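Local coordinates for protein possible TctC subunit of the Tripartite Tricarboxylate Transport(TTT) Family (Rhodopseudomonas palustris, PDB 6HKE) that binds malate in the periplasm and probably hands C4-dicarboxylates to a tripartite tricarboxylate transporter for high-affinity uptake, at residues T38-M41 and A42-L45; V222-A225 and R226-G229; D264-D267 and V268-L272; V279-P282 and E283-A286; Q295-I298 and S299-E302. The protein carries 2 engineered substitutions. All coordinates share one frame; numbering follows the deposited sequence.

Contact 1: T38-M41 and A42-L45; sequences TAEM and AKTL
E40 and K43 lie side by side along the surface of a helix, pointing the same way, and meet at their charged ends. The lysine reaches by simple extension: beyond CG its chain is stretched out and carries NZ to 2.7 Å from OE1 of E40, which offers its syn lone pair, on the side of the other carboxylate oxygen. The glutamate reaches by folding. A bend at chi2 (-73°) swings its carboxylate round to the lysine, although its CB leaves the helix away from the following residues. The aliphatic part of K43 runs past the same residue, CB 3.4 Å from the carbonyl O of E40.

The backbone beneath departs from the regular pattern: the helix is kinked at K43 and T44, whose N atoms bond to acceptors three residues back, K43 N to E40 O at 3.1 Å and T44 N to M41 O at 3.0 Å. The N of A42 makes only weak bonds, to O of T38 and O of A39. The O of M41 also takes the N of L45 at 3.2 Å, while CG of L45 packs 3.5 Å from the same oxygen.

The stretch closes helix 29-45, the helix of the beta-alpha-beta unit running from strand 18-22 to strand 49-53. T38 and M41 pack on I49 of that second strand, T38 also bonding through OG1 to A34 O. Helix 249-263 is touched by M41 at V259 and by T44 and L45 at A258, and E40 adjoins helix 266-274.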
# COMPACT_ATOMS: atom_id res chain seq x y z
N THR A 38 -8.47 13.01 1.17
CA THR A 38 -8.10 14.28 1.84
C THR A 38 -8.83 15.47 1.22
O THR A 38 -9.21 16.36 2.02
CB THR A 38 -6.58 14.48 1.89
OG1 THR A 38 -6.06 14.53 0.56
CG2 THR A 38 -5.93 13.39 2.72
N ALA A 39 -9.05 15.50 -0.10
CA ALA A 39 -9.83 16.59 -0.75
C ALA A 39 -11.23 16.67 -0.14
O ALA A 39 -11.66 17.79 0.21
CB ALA A 39 -9.89 16.44 -2.25
N GLU A 40 -11.90 15.53 0.07
CA GLU A 40 -13.28 15.53 0.65
C GLU A 40 -13.20 15.90 2.13
O GLU A 40 -14.12 16.58 2.59
CB GLU A 40 -13.97 14.19 0.41
CG GLU A 40 -14.36 13.96 -1.05
CD GLU A 40 -15.54 14.77 -1.57
OE1 GLU A 40 -15.79 15.86 -1.04
OE2 GLU A 40 -16.23 14.30 -2.51
N MET A 41 -12.12 15.54 2.82
CA MET A 41 -11.92 15.79 4.28
C MET A 41 -12.01 17.30 4.58
O MET A 41 -12.52 17.65 5.65
CB MET A 41 -10.58 15.24 4.77
CG MET A 41 -10.63 13.76 5.13
SD MET A 41 -8.98 13.03 5.43
CE MET A 41 -8.60 13.67 7.06
N ALA A 42 -11.55 18.17 3.68
CA ALA A 42 -11.56 19.64 3.88
C ALA A 42 -12.97 20.14 4.24
O ALA A 42 -13.06 21.10 5.00
CB ALA A 42 -11.00 20.33 2.65
N LYS A 43 -14.03 19.49 3.75
CA LYS A 43 -15.46 19.88 4.01
C LYS A 43 -15.82 19.74 5.49
O LYS A 43 -16.63 20.53 5.98
CB LYS A 43 -16.41 19.04 3.16
CG LYS A 43 -16.26 19.26 1.67
CD LYS A 43 -17.33 18.56 0.85
CE LYS A 43 -17.09 18.69 -0.64
NZ LYS A 43 -17.76 17.61 -1.40
N THR A 44 -15.24 18.78 6.20
CA THR A 44 -15.49 18.59 7.65
C THR A 44 -14.54 19.48 8.46
O THR A 44 -14.95 20.03 9.48
CB THR A 44 -15.41 17.10 8.02
OG1 THR A 44 -16.35 16.48 7.15
CG2 THR A 44 -15.76 16.81 9.46
N LEU A 45 -13.29 19.61 8.04
CA LEU A 45 -12.26 20.30 8.84
C LEU A 45 -12.41 21.83 8.74
O LEU A 45 -12.04 22.48 9.71
CB LEU A 45 -10.87 19.84 8.39
CG LEU A 45 -10.61 18.35 8.54
CD1 LEU A 45 -9.21 18.03 8.11
CD2 LEU A 45 -10.86 17.88 9.98

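Contact 2: V222-A225 and R226-G229; sequences VPTA and REAG
R226 sets its CB 3.9 Å from OG1 of T224, while the rest of its side chain leads away. E227 donates its backbone N to OG1 of T224 (3.2 Å, 162° at the hydrogen), and its extended side chain reaches back beside T224, crossing it at about a right angle, so that OE2 receives the backbone N of T224 at 3.3 Å, from above the carboxylate plane. With chi1 at 72°, CG of E227 sits between the backbone N and the carbonyl carbon, 3.7 Å from CB of P223; a weak bond also links T224 OG1 to OE2. That oxygen has a stronger partner in R215, through a salt bridge. A valine in place of T224 would probably leave the N-H of E227 without its side-chain acceptor and E227 OE2 without its weak hydroxyl partner. A228 gives its N to the carbonyl O of T224 at 3.3 Å, and more weakly to O of A225. R226 to G229 form a type I beta turn, and G229 closes it with a positive phi (102°), a value that by itself favours glycine. The reciprocal T224 and E227 bonds recall a capping box, though no regular helix follows in this loop between strands 205-210 and 236-244.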
# COMPACT_ATOMS: atom_id res chain seq x y z
N VAL A 222 -8.68 -12.89 -13.17
CA VAL A 222 -7.39 -13.15 -12.46
C VAL A 222 -7.61 -14.17 -11.34
O VAL A 222 -8.37 -13.91 -10.41
CB VAL A 222 -6.81 -11.84 -11.91
CG1 VAL A 222 -5.53 -12.08 -11.12
CG2 VAL A 222 -6.60 -10.80 -13.01
N PRO A 223 -6.93 -15.34 -11.37
CA PRO A 223 -7.11 -16.37 -10.34
C PRO A 223 -6.45 -16.00 -9.01
O PRO A 223 -5.46 -15.31 -8.98
CB PRO A 223 -6.46 -17.61 -10.96
CG PRO A 223 -5.39 -17.05 -11.88
CD PRO A 223 -5.95 -15.74 -12.40
N THR A 224 -7.02 -16.48 -7.91
CA THR A 224 -6.42 -16.32 -6.56
C THR A 224 -5.12 -17.11 -6.56
O THR A 224 -4.98 -18.03 -7.40
CB THR A 224 -7.37 -16.77 -5.45
OG1 THR A 224 -7.70 -18.13 -5.72
CG2 THR A 224 -8.62 -15.92 -5.37
N ALA A 225 -4.19 -16.74 -5.68
CA ALA A 225 -2.95 -17.50 -5.48
C ALA A 225 -3.32 -18.93 -5.05
O ALA A 225 -2.60 -19.87 -5.46
CB ALA A 225 -2.08 -16.80 -4.48
N ARG A 226 -4.40 -19.08 -4.28
CA ARG A 226 -4.89 -20.39 -3.77
C ARG A 226 -5.19 -21.29 -4.96
O ARG A 226 -4.60 -22.38 -5.04
CB ARG A 226 -6.15 -20.26 -2.90
CG ARG A 226 -6.93 -21.57 -2.78
CD ARG A 226 -7.86 -21.67 -1.59
NE ARG A 226 -7.15 -21.50 -0.33
CZ ARG A 226 -6.54 -22.47 0.37
NH1 ARG A 226 -6.54 -23.72 -0.05
NH2 ARG A 226 -5.92 -22.17 1.50
N GLU A 227 -6.06 -20.85 -5.87
CA GLU A 227 -6.57 -21.72 -6.96
C GLU A 227 -5.42 -22.03 -7.92
O GLU A 227 -5.46 -23.10 -8.50
CB GLU A 227 -7.88 -21.17 -7.54
CG GLU A 227 -7.75 -19.93 -8.39
CD GLU A 227 -9.07 -19.43 -8.95
OE1 GLU A 227 -9.53 -20.03 -9.95
OE2 GLU A 227 -9.62 -18.43 -8.42
N ALA A 228 -4.37 -21.20 -7.99
CA ALA A 228 -3.18 -21.40 -8.85
C ALA A 228 -2.05 -22.12 -8.11
O ALA A 228 -0.94 -22.22 -8.69
CB ALA A 228 -2.72 -20.06 -9.41
N GLY A 229 -2.30 -22.63 -6.89
CA GLY A 229 -1.43 -23.58 -6.16
C GLY A 229 -0.59 -22.94 -5.05
O GLY A 229 0.14 -23.70 -4.39

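Contact 3: D264-D267 and V268-L272; sequences DQSD and VRTRL
T270 bonds twice to the carbonyl O of S266, one turn earlier in the helix. Its backbone N donates at 3.0 Å, nearly straight at 167°, and its OG1 donates to the same oxygen at 3.1 Å, the two arriving from opposite faces of the carbonyl plane. The hydroxyl gets there because chi1 of T270 (69°) tucks OG1 between the backbone N and the carbonyl carbon, folding it back on the helix.

Next to it, D267 and R271 run side by side and point the same way. Their closest approach is OD2 of D267 to CD of R271, 3.3 Å, with NE following at 3.5 Å. The carboxylate and guanidinium planes are turned 34° apart, and OD2 stands well out of the guanidinium plane, which leaves a salt bridge of charges alone, with no N-H aimed at the oxygen.

What sets these groups in place is the first turn of helix 266-274. Q265 occupies the N-cap position, and its carbonyl O receives N of R269 at 3.1 Å, with a weaker bond from N of V268. Further out, E40 of helix 29-45 packs against Q265, D267 and V268, L36 of the same helix touches R271, and R269 leans on V279 of the loop ahead.

Chemically, then, the polar work is unequal. The threonine hydroxyl has its need met by the helix backbone itself, whereas the exposed D267 and R271 pair probably contributes only modestly, although a carboxylate in the first turn is likely to sit favourably against the helix dipole.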
# COMPACT_ATOMS: atom_id res chain seq x y z
N ASP A 264 -17.94 8.48 2.90
CA ASP A 264 -19.39 8.47 2.58
C ASP A 264 -19.71 9.24 1.29
O ASP A 264 -20.83 9.08 0.82
CB ASP A 264 -20.22 9.12 3.69
CG ASP A 264 -20.20 8.33 4.97
OD1 ASP A 264 -20.01 7.09 4.89
OD2 ASP A 264 -20.36 8.97 6.03
N GLN A 265 -18.79 10.07 0.78
CA GLN A 265 -19.03 10.83 -0.47
C GLN A 265 -19.12 9.85 -1.65
O GLN A 265 -18.26 8.98 -1.76
CB GLN A 265 -17.94 11.86 -0.75
CG GLN A 265 -17.90 13.00 0.25
CD GLN A 265 -19.29 13.52 0.49
OE1 GLN A 265 -19.90 13.22 1.51
NE2 GLN A 265 -19.81 14.24 -0.48
N SER A 266 -20.14 10.01 -2.49
CA SER A 266 -20.37 9.19 -3.69
C SER A 266 -19.09 9.13 -4.53
O SER A 266 -18.76 8.03 -5.01
CB SER A 266 -21.49 9.71 -4.51
OG SER A 266 -21.78 8.77 -5.53
N ASP A 267 -18.44 10.27 -4.70
CA ASP A 267 -17.25 10.45 -5.56
C ASP A 267 -16.14 9.52 -5.08
O ASP A 267 -15.48 8.90 -5.93
CB ASP A 267 -16.74 11.89 -5.52
CG ASP A 267 -15.97 12.23 -6.78
OD1 ASP A 267 -16.65 12.46 -7.80
OD2 ASP A 267 -14.72 12.21 -6.74
N VAL A 268 -15.96 9.45 -3.76
CA VAL A 268 -14.89 8.64 -3.10
C VAL A 268 -15.25 7.15 -3.19
O VAL A 268 -14.35 6.40 -3.60
CB VAL A 268 -14.64 9.14 -1.66
CG1 VAL A 268 -13.71 8.25 -0.86
CG2 VAL A 268 -14.09 10.55 -1.68
N ARG A 269 -16.49 6.74 -2.89
CA ARG A 269 -16.87 5.31 -2.87
C ARG A 269 -16.70 4.73 -4.27
O ARG A 269 -16.09 3.65 -4.41
CB ARG A 269 -18.32 5.06 -2.45
CG ARG A 269 -18.68 5.58 -1.07
CD ARG A 269 -20.17 5.38 -0.86
NE ARG A 269 -20.51 3.99 -1.14
CZ ARG A 269 -20.33 2.98 -0.28
NH1 ARG A 269 -19.80 3.19 0.91
NH2 ARG A 269 -20.67 1.75 -0.62
N THR A 270 -17.20 5.43 -5.29
CA THR A 270 -17.19 4.93 -6.68
C THR A 270 -15.75 4.95 -7.21
O THR A 270 -15.39 3.98 -7.91
CB THR A 270 -18.23 5.63 -7.56
OG1 THR A 270 -17.80 6.98 -7.74
CG2 THR A 270 -19.61 5.62 -6.95
N ARG A 271 -14.92 5.94 -6.86
CA ARG A 271 -13.50 5.96 -7.34
C ARG A 271 -12.74 4.81 -6.67
O ARG A 271 -12.13 3.99 -7.37
CB ARG A 271 -12.84 7.32 -7.14
CG ARG A 271 -12.91 8.24 -8.35
CD ARG A 271 -12.94 9.71 -7.93
NE ARG A 271 -12.23 10.71 -8.74
CZ ARG A 271 -10.91 10.99 -8.70
NH1 ARG A 271 -10.42 11.93 -9.48
NH2 ARG A 271 -10.09 10.31 -7.93
N LEU A 272 -12.81 4.70 -5.34
CA LEU A 272 -12.14 3.60 -4.61
C LEU A 272 -12.58 2.25 -5.21
O LEU A 272 -11.69 1.47 -5.60
CB LEU A 272 -12.48 3.68 -3.12
CG LEU A 272 -11.69 4.71 -2.32
CD1 LEU A 272 -12.22 4.78 -0.90
CD2 LEU A 272 -10.20 4.38 -2.31

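Contact 4: V279-P282 and E283-A286; sequences VPRP and EQRA
V279 meets R285 through CG1, which lies 3.7 Å from NH2, the valine coming at the guanidinium obliquely. The next residue, P280, supplies the acceptor that fixes this arginine: R285 grips the carbonyl O of P280 side-on, with NE at 3.0 Å and NH2 at 2.9 Å. The oxygen lies in the guanidinium plane, so both N-H groups converge on one atom. R285 can span the turn because its chain is extended from CG to NE, passing 3.4 Å from the O of R281 at CG. Its remaining nitrogen, NH1, faces the other way, to a salt bridge with D264 and a hydrogen bond with S260, and so binds the loop to the end of helix 249-263 and what follows it.

R281 is the hub of the turn. Its backbone N donates to OE1 of Q284 almost straight (171°), and its O receives the backbone N of Q284 in return, the start of a short 3-10 segment in the loop between helices 266-274 and 287-305. The side chain of R281 bends at chi3 and holds E283 by a second side-on grip: NE reaches OE2 at 2.9 Å and NH1 the same oxygen at 3.2 Å, both above one face of the carboxylate. Over one face of this guanidinium lies the amide of Q284, stacked with its plane 24° away and CD offset toward the rim.

P282, which has no N-H to offer, opens the 3-10 turn, and its O accepts the N of R285 at 3.3 Å; CB of R285 closes on that oxygen too.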
# COMPACT_ATOMS: atom_id res chain seq x y z
N VAL A 279 -14.17 0.34 0.57
CA VAL A 279 -14.53 1.45 1.49
C VAL A 279 -14.60 0.85 2.89
O VAL A 279 -15.39 -0.06 3.14
CB VAL A 279 -15.86 2.10 1.09
CG1 VAL A 279 -16.24 3.24 2.03
CG2 VAL A 279 -15.82 2.57 -0.36
N PRO A 280 -13.80 1.34 3.86
CA PRO A 280 -13.90 0.82 5.22
C PRO A 280 -15.37 0.86 5.65
O PRO A 280 -16.01 1.87 5.46
CB PRO A 280 -13.00 1.77 6.03
CG PRO A 280 -11.99 2.24 5.02
CD PRO A 280 -12.80 2.41 3.75
N ARG A 281 -15.88 -0.24 6.19
CA ARG A 281 -17.28 -0.31 6.69
C ARG A 281 -17.39 0.54 7.96
O ARG A 281 -16.39 0.84 8.61
CB ARG A 281 -17.68 -1.77 6.90
CG ARG A 281 -17.39 -2.67 5.70
CD ARG A 281 -17.85 -4.11 5.90
NE ARG A 281 -17.22 -4.72 7.06
CZ ARG A 281 -15.99 -5.23 7.08
NH1 ARG A 281 -15.52 -5.74 8.21
NH2 ARG A 281 -15.22 -5.21 6.01
N PRO A 282 -18.60 0.96 8.38
CA PRO A 282 -18.72 1.80 9.57
C PRO A 282 -18.01 1.20 10.80
O PRO A 282 -17.32 1.95 11.48
CB PRO A 282 -20.23 1.92 9.76
CG PRO A 282 -20.76 1.79 8.35
CD PRO A 282 -19.90 0.70 7.74
N GLU A 283 -18.11 -0.11 11.04
CA GLU A 283 -17.50 -0.74 12.24
C GLU A 283 -15.96 -0.82 12.11
O GLU A 283 -15.32 -1.24 13.09
CB GLU A 283 -18.10 -2.12 12.52
CG GLU A 283 -17.54 -3.25 11.67
CD GLU A 283 -18.29 -3.52 10.38
OE1 GLU A 283 -19.10 -2.64 9.95
OE2 GLU A 283 -18.08 -4.62 9.80
N GLN A 284 -15.39 -0.45 10.95
CA GLN A 284 -13.92 -0.49 10.70
C GLN A 284 -13.29 0.89 10.89
O GLN A 284 -12.07 1.00 10.69
CB GLN A 284 -13.62 -0.99 9.28
CG GLN A 284 -13.72 -2.50 9.07
CD GLN A 284 -13.36 -2.80 7.63
OE1 GLN A 284 -14.18 -2.69 6.72
NE2 GLN A 284 -12.11 -3.16 7.40
N ARG A 285 -14.06 1.91 11.30
CA ARG A 285 -13.65 3.33 11.15
C ARG A 285 -13.07 3.92 12.45
O ARG A 285 -12.41 4.96 12.36
CB ARG A 285 -14.82 4.16 10.63
CG ARG A 285 -15.03 3.96 9.13
CD ARG A 285 -16.25 4.68 8.57
NE ARG A 285 -16.60 4.17 7.24
CZ ARG A 285 -17.48 4.74 6.42
NH1 ARG A 285 -18.13 5.85 6.76
NH2 ARG A 285 -17.70 4.20 5.24
N ALA A 286 -13.28 3.29 13.61
CA ALA A 286 -12.64 3.72 14.89
C ALA A 286 -11.11 3.77 14.74
O ALA A 286 -10.50 2.97 14.04
CB ALA A 286 -13.08 2.82 16.01

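Contact 5: Q295-I298 and S299-E302; sequences QEEI and SRWE
E297 places OE1 at the edge of the W301 indole, 2.7 Å from NE1 and near the ring plane. The bond is weak, because the angle at its hydrogen is only 126°. The two side chains lie side by side, with carboxylate and ring planes 48° apart. A chi1 of -144° and a bend at chi2 bring the carboxylate along the helix to its partner. The same OE1 meets NH2 of R300 in a looser salt bridge of 3.6 Å, while OE2 is satisfied by the indole NE1 of W238. One buried carboxylate thus serves two tryptophans and an arginine, whose NH1 is taken by O of Q234. R300 also lies over W301, its CD 3.7 Å above the ring plane and offset toward the rim. With an alanine in place of E297, the indole N-H groups of W301 and W238 would probably lose this acceptor and R300 its charge mate.

The O of Q295 accepts two donors from S299, OG at 2.8 Å and N at 3.2 Å, from opposite faces of its carbonyl plane. R300, W301 and E302 make the ordinary helix bonds.

Malate-binding V150 lies about 7 Å from W301 and H80 about 8 Å from E297, side chain to side chain, which puts this packing near the malate site without touching the ligand. All of it lies on helix 287-305. W301 settles on A86 and A89 of helix 82-90 and on A153 and L157 of helix 150-162, while E297, through W238, ties the helix to strand 236-244.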
# COMPACT_ATOMS: atom_id res chain seq x y z
N GLN A 295 -0.81 -3.85 14.74
CA GLN A 295 -0.31 -4.91 15.66
C GLN A 295 -0.26 -6.25 14.91
O GLN A 295 0.81 -6.90 14.93
CB GLN A 295 -1.18 -5.00 16.92
CG GLN A 295 -0.42 -5.51 18.13
CD GLN A 295 0.59 -4.53 18.65
OE1 GLN A 295 0.44 -3.30 18.55
NE2 GLN A 295 1.65 -5.07 19.25
N GLU A 296 -1.34 -6.61 14.22
CA GLU A 296 -1.47 -7.89 13.46
C GLU A 296 -0.48 -7.91 12.30
O GLU A 296 0.17 -8.95 12.11
CB GLU A 296 -2.90 -8.07 12.96
CG GLU A 296 -3.86 -8.48 14.06
CD GLU A 296 -5.33 -8.34 13.70
OE1 GLU A 296 -5.64 -7.64 12.71
OE2 GLU A 296 -6.17 -8.92 14.43
N GLU A 297 -0.34 -6.81 11.56
CA GLU A 297 0.62 -6.73 10.43
C GLU A 297 2.04 -6.90 10.95
O GLU A 297 2.78 -7.68 10.36
CB GLU A 297 0.49 -5.42 9.63
CG GLU A 297 0.72 -5.63 8.14
CD GLU A 297 -0.12 -6.73 7.50
OE1 GLU A 297 0.47 -7.72 7.03
OE2 GLU A 297 -1.37 -6.61 7.47
N ILE A 298 2.41 -6.23 12.04
CA ILE A 298 3.79 -6.34 12.61
C ILE A 298 4.10 -7.82 12.87
O ILE A 298 5.17 -8.27 12.43
CB ILE A 298 3.98 -5.46 13.86
CG1 ILE A 298 4.01 -3.97 13.50
CG2 ILE A 298 5.23 -5.87 14.64
CD1 ILE A 298 4.12 -3.02 14.69
N SER A 299 3.19 -8.55 13.53
CA SER A 299 3.37 -9.96 13.97
C SER A 299 3.40 -10.89 12.76
O SER A 299 4.23 -11.83 12.75
CB SER A 299 2.29 -10.45 14.92
OG SER A 299 1.80 -9.40 15.73
N ARG A 300 2.48 -10.65 11.81
CA ARG A 300 2.33 -11.45 10.57
C ARG A 300 3.69 -11.50 9.86
O ARG A 300 4.16 -12.61 9.57
CB ARG A 300 1.17 -10.86 9.74
CG ARG A 300 0.83 -11.63 8.47
CD ARG A 300 1.80 -11.32 7.35
NE ARG A 300 1.63 -12.12 6.14
CZ ARG A 300 0.84 -11.81 5.11
NH1 ARG A 300 0.79 -12.61 4.07
NH2 ARG A 300 0.10 -10.71 5.13
N TRP A 301 4.36 -10.36 9.66
CA TRP A 301 5.65 -10.27 8.92
C TRP A 301 6.83 -10.73 9.78
O TRP A 301 7.85 -11.08 9.18
CB TRP A 301 5.86 -8.87 8.35
CG TRP A 301 4.87 -8.60 7.27
CD1 TRP A 301 3.69 -7.94 7.40
CD2 TRP A 301 4.89 -9.13 5.93
NE1 TRP A 301 3.01 -7.94 6.21
CE2 TRP A 301 3.71 -8.68 5.30
CE3 TRP A 301 5.80 -9.89 5.20
CZ2 TRP A 301 3.42 -8.97 3.97
CZ3 TRP A 301 5.50 -10.19 3.89
CH2 TRP A 301 4.34 -9.72 3.28
N GLU A 302 6.71 -10.69 11.11
CA GLU A 302 7.67 -11.35 12.04
C GLU A 302 7.62 -12.87 11.80
O GLU A 302 8.69 -13.45 11.74
CB GLU A 302 7.41 -10.96 13.49
CG GLU A 302 8.10 -9.67 13.92
CD GLU A 302 7.55 -8.96 15.16
OE1 GLU A 302 6.49 -9.39 15.68
OE2 GLU A 302 8.17 -7.96 15.60

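In the fold
Every contact here is local, made within one continuous stretch, so none closes a long loop; along the chain they follow in series, neither nesting nor crossing. Contact 1 ends helix 29-45 near the N terminus. Contact 2, on the opposite side of the chain's centre with its own centre about 39 Å away, turns the loop between strands 205-210 and 236-244. Contacts 3 and 4 come next and belong together: D264 and R285 join them by a salt bridge, and R269 packs on V279. Contact 3 also adjoins contact 1, where CG of E40 lies 3.5 Å from CG2 of V268. Contact 5, on helix 287-305, stands apart, nearest atoms about 9 Å from contact 4.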